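PDB 1VKW: putative nitroreductase from Thermotoga maritima, which probably acts as an oxidoreductase of the FMN-dependent nitroreductase clan. Local coordinates for residues Leu77-Tyr80 and Gly81-Gly84; Gln83-Gln86 and Ile87-Phe90. All coordinates share one frame; numbering follows the deposited sequence.

Contact 1: residues Leu77-Tyr80 and Gly81-Gly84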
# COMPACT_ATOMS: atom_id res chain seq x y z
N LEU A 77 2.35 -7.98 11.69
CA LEU A 77 3.17 -7.20 10.76
C LEU A 77 2.57 -7.17 9.34
O LEU A 77 2.66 -6.16 8.66
CB LEU A 77 4.61 -7.70 10.75
CG LEU A 77 5.43 -7.32 11.98
CD1 LEU A 77 6.72 -8.10 12.00
CD2 LEU A 77 5.71 -5.82 12.03
N VAL A 78 1.97 -8.28 8.90
CA VAL A 78 1.20 -8.29 7.64
C VAL A 78 0.08 -7.24 7.74
O VAL A 78 -0.14 -6.47 6.79
CB VAL A 78 0.63 -9.70 7.32
CG1 VAL A 78 -0.34 -9.67 6.16
CG2 VAL A 78 1.74 -10.66 6.99
N GLU A 79 -0.60 -7.20 8.88
CA GLU A 79 -1.63 -6.21 9.18
C GLU A 79 -1.08 -4.80 9.02
O GLU A 79 -1.73 -3.95 8.41
CB GLU A 79 -2.16 -6.40 10.61
CG GLU A 79 -3.50 -5.74 10.89
CD GLU A 79 -4.64 -6.43 10.15
OE1 GLU A 79 -5.06 -7.53 10.59
OE2 GLU A 79 -5.11 -5.88 9.14
N TYR A 80 0.10 -4.55 9.59
CA TYR A 80 0.74 -3.24 9.50
C TYR A 80 0.99 -2.84 8.04
O TYR A 80 0.62 -1.74 7.62
CB TYR A 80 2.05 -3.21 10.31
CG TYR A 80 2.53 -1.80 10.62
CD1 TYR A 80 2.12 -1.15 11.78
CD2 TYR A 80 3.35 -1.11 9.74
CE1 TYR A 80 2.54 0.15 12.06
CE2 TYR A 80 3.78 0.20 10.02
CZ TYR A 80 3.36 0.82 11.18
OH TYR A 80 3.76 2.11 11.47
N GLY A 81 1.58 -3.74 7.27
CA GLY A 81 1.79 -3.52 5.84
C GLY A 81 0.50 -3.33 5.07
O GLY A 81 0.39 -2.43 4.25
N PHE A 82 -0.50 -4.16 5.38
CA PHE A 82 -1.79 -4.14 4.68
C PHE A 82 -2.54 -2.82 4.88
O PHE A 82 -2.97 -2.17 3.92
CB PHE A 82 -2.63 -5.34 5.15
CG PHE A 82 -3.91 -5.53 4.37
CD1 PHE A 82 -3.88 -5.98 3.05
CD2 PHE A 82 -5.15 -5.27 4.97
CE1 PHE A 82 -5.07 -6.17 2.33
CE2 PHE A 82 -6.33 -5.45 4.25
CZ PHE A 82 -6.29 -5.90 2.93
N GLN A 83 -2.66 -2.40 6.14
CA GLN A 83 -3.34 -1.15 6.45
C GLN A 83 -2.51 0.05 6.07
O GLN A 83 -3.04 1.04 5.57
CB GLN A 83 -3.72 -1.10 7.94
CG GLN A 83 -4.84 -2.06 8.29
CD GLN A 83 -5.11 -2.15 9.78
OE1 GLN A 83 -5.05 -1.14 10.49
NE2 GLN A 83 -5.41 -3.35 10.25
N GLY A 84 -1.20 -0.04 6.32
CA GLY A 84 -0.26 1.04 6.02
C GLY A 84 -0.20 1.40 4.54
O GLY A 84 -0.16 2.58 4.20
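Gln83 reaches back along helix 74-93 to Glu79, one turn earlier. Its side chain can be followed outward. Gln83 CB lies 3.5 Å from Glu79 O, the same carbonyl that accepts the backbone N-H of Gln83 at 2.9 Å. Gln83 CG is still beside Glu79 O, at 3.6 Å. The chain runs on extended, and Gln83 CD lies 3.8 Å from Glu79 OE2. At the tip, Gln83 NE2 donates to Glu79 OE2 over 2.8 Å. The carboxylate oxygen lies close to the amide plane of Gln83, but NE2 comes from above the carboxylate plane, 48° out of it. Glu79 meets it with a chain bent at chi2 (70°), which folds the carboxylate towards Gln83. Further backbone bonds of the helix run alongside, such as Gly81 N to Leu77 O at 3.0 Å. Both polar ends also bind the loop before the first sheet. Glu79 takes the backbone N-H groups of Ile49 and Thr50, and Gln83 pairs with Lys51 O, Leu53 N and Trp55 NE1. Several N-H donors grip the buried carboxylate, which is likely to stabilise its negative charge and favour the ionised form.

Contact 2: residues Gln83-Gln86 and Ile87-Phe90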
# COMPACT_ATOMS: atom_id res chain seq x y z
N GLN A 83 -2.66 -2.40 6.14
CA GLN A 83 -3.34 -1.15 6.45
C GLN A 83 -2.51 0.05 6.07
O GLN A 83 -3.04 1.04 5.57
CB GLN A 83 -3.72 -1.10 7.94
CG GLN A 83 -4.84 -2.06 8.29
CD GLN A 83 -5.11 -2.15 9.78
OE1 GLN A 83 -5.05 -1.14 10.49
NE2 GLN A 83 -5.41 -3.35 10.25
N GLY A 84 -1.20 -0.04 6.32
CA GLY A 84 -0.26 1.04 6.02
C GLY A 84 -0.20 1.40 4.54
O GLY A 84 -0.16 2.58 4.20
N GLU A 85 -0.21 0.41 3.67
CA GLU A 85 -0.19 0.69 2.24
C GLU A 85 -1.53 1.27 1.76
O GLU A 85 -1.54 2.08 0.83
CB GLU A 85 0.25 -0.53 1.43
CG GLU A 85 0.46 -0.27 -0.06
CD GLU A 85 1.62 0.66 -0.41
OE1 GLU A 85 2.32 1.15 0.50
OE2 GLU A 85 1.85 0.89 -1.62
N GLN A 86 -2.65 0.91 2.40
CA GLN A 86 -3.92 1.56 2.10
C GLN A 86 -3.83 3.07 2.35
O GLN A 86 -4.32 3.88 1.55
CB GLN A 86 -5.06 0.95 2.93
CG GLN A 86 -5.52 -0.40 2.37
CD GLN A 86 -6.55 -1.06 3.25
OE1 GLN A 86 -7.72 -0.67 3.23
NE2 GLN A 86 -6.12 -2.05 4.04
N ILE A 87 -3.19 3.44 3.45
CA ILE A 87 -2.98 4.85 3.79
C ILE A 87 -2.05 5.55 2.79
O ILE A 87 -2.33 6.68 2.35
CB ILE A 87 -2.45 4.98 5.24
CG1 ILE A 87 -3.48 4.42 6.24
CG2 ILE A 87 -2.13 6.44 5.57
CD1 ILE A 87 -2.92 4.14 7.62
N VAL A 88 -0.95 4.87 2.44
CA VAL A 88 -0.01 5.37 1.42
C VAL A 88 -0.71 5.70 0.12
O VAL A 88 -0.54 6.78 -0.45
CB VAL A 88 1.13 4.35 1.14
CG1 VAL A 88 1.89 4.69 -0.14
CG2 VAL A 88 2.08 4.29 2.31
N LEU A 89 -1.53 4.76 -0.34
CA LEU A 89 -2.24 4.93 -1.59
C LEU A 89 -3.29 6.03 -1.52
O LEU A 89 -3.53 6.73 -2.51
CB LEU A 89 -2.89 3.60 -2.01
CG LEU A 89 -1.89 2.53 -2.45
CD1 LEU A 89 -2.61 1.22 -2.76
CD2 LEU A 89 -1.08 3.02 -3.67
N PHE A 90 -3.89 6.20 -0.36
CA PHE A 90 -4.79 7.32 -0.14
C PHE A 90 -4.03 8.65 -0.22
O PHE A 90 -4.47 9.61 -0.88
CB PHE A 90 -5.50 7.17 1.21
CG PHE A 90 -6.30 8.37 1.59
CD1 PHE A 90 -7.34 8.80 0.78
CD2 PHE A 90 -6.00 9.08 2.75
CE1 PHE A 90 -8.09 9.92 1.13
CE2 PHE A 90 -6.74 10.19 3.09
CZ PHE A 90 -7.79 10.61 2.28
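Glu85 places CG anti to its backbone nitrogen (chi1 -173°) and then bends at chi2 (66°), which turns its carboxylate along the helix towards Val88 and Leu89. Val88 has CG1 anti to its own nitrogen (chi1 165°), and CG2 lies beside that nitrogen. CB and both methyls of Val88 lie close to Glu85 OE1, which is 3.5 Å from Val88 CB and 3.6 Å from Val88 CG2. The glutamate crosses the valine at a slant. Glu85 OE2 only grazes Leu89 CD2, at 4.2 Å. The leucine packs more closely on the backbone, with Leu89 CG 3.3 Å from Glu85 O. Glu85 O also accepts Leu89 N at 2.9 Å. Regular helix bonds join the other turns, including Val88 N to Gly84 O at 3.0 Å. Ile87 CG1 lies 3.5 Å from Gln83 O.

The acid is buried, and its polar partners lie outside this turn. OE2 bonds to His189 NE2 and OE1 to Trp100 NE1. Arg22 NE makes a long, weak ion pair with OE2. With an alanine in place of Glu85, His189 and Trp100 would probably lose their carboxylate partner, and a gap would be likely to open beside Val88. Gln86 uses NE2 to bond Phe82 O, one turn earlier, and Lys47 O in a loop.

The turn is enclosed by several elements of the fold. Glu85 and Leu89 lie against helix 180-198, and Leu89 also touches Ile15 and Ile19 of helix 15-21. Val88 packs on Thr98 and Trp100 of strand 97-101, an outermost strand of its sheet within this chain.

Contacts 1 and 2 are successive parts of helix 74-93, their centres about 9 Å apart, and they share Gln83 and Gly84. Both are largely buried. The centre of contact 2 lies about 5 Å from the centre of the chain, that of contact 1 about 9 Å. Contact 1 has a side-chain hydrogen bond between its own two segments. In contact 2 the segments are joined by backbone bonds and by van der Waals touches, chiefly the Glu85 carboxylate against Val88, while Glu85 finds its polar partners outside. The surroundings differ too. The polar ends in contact 1 mostly meet loop backbone, whereas contact 2 is also packed by helix 15-21 and strand 97-101. Helix 180-198 touches both.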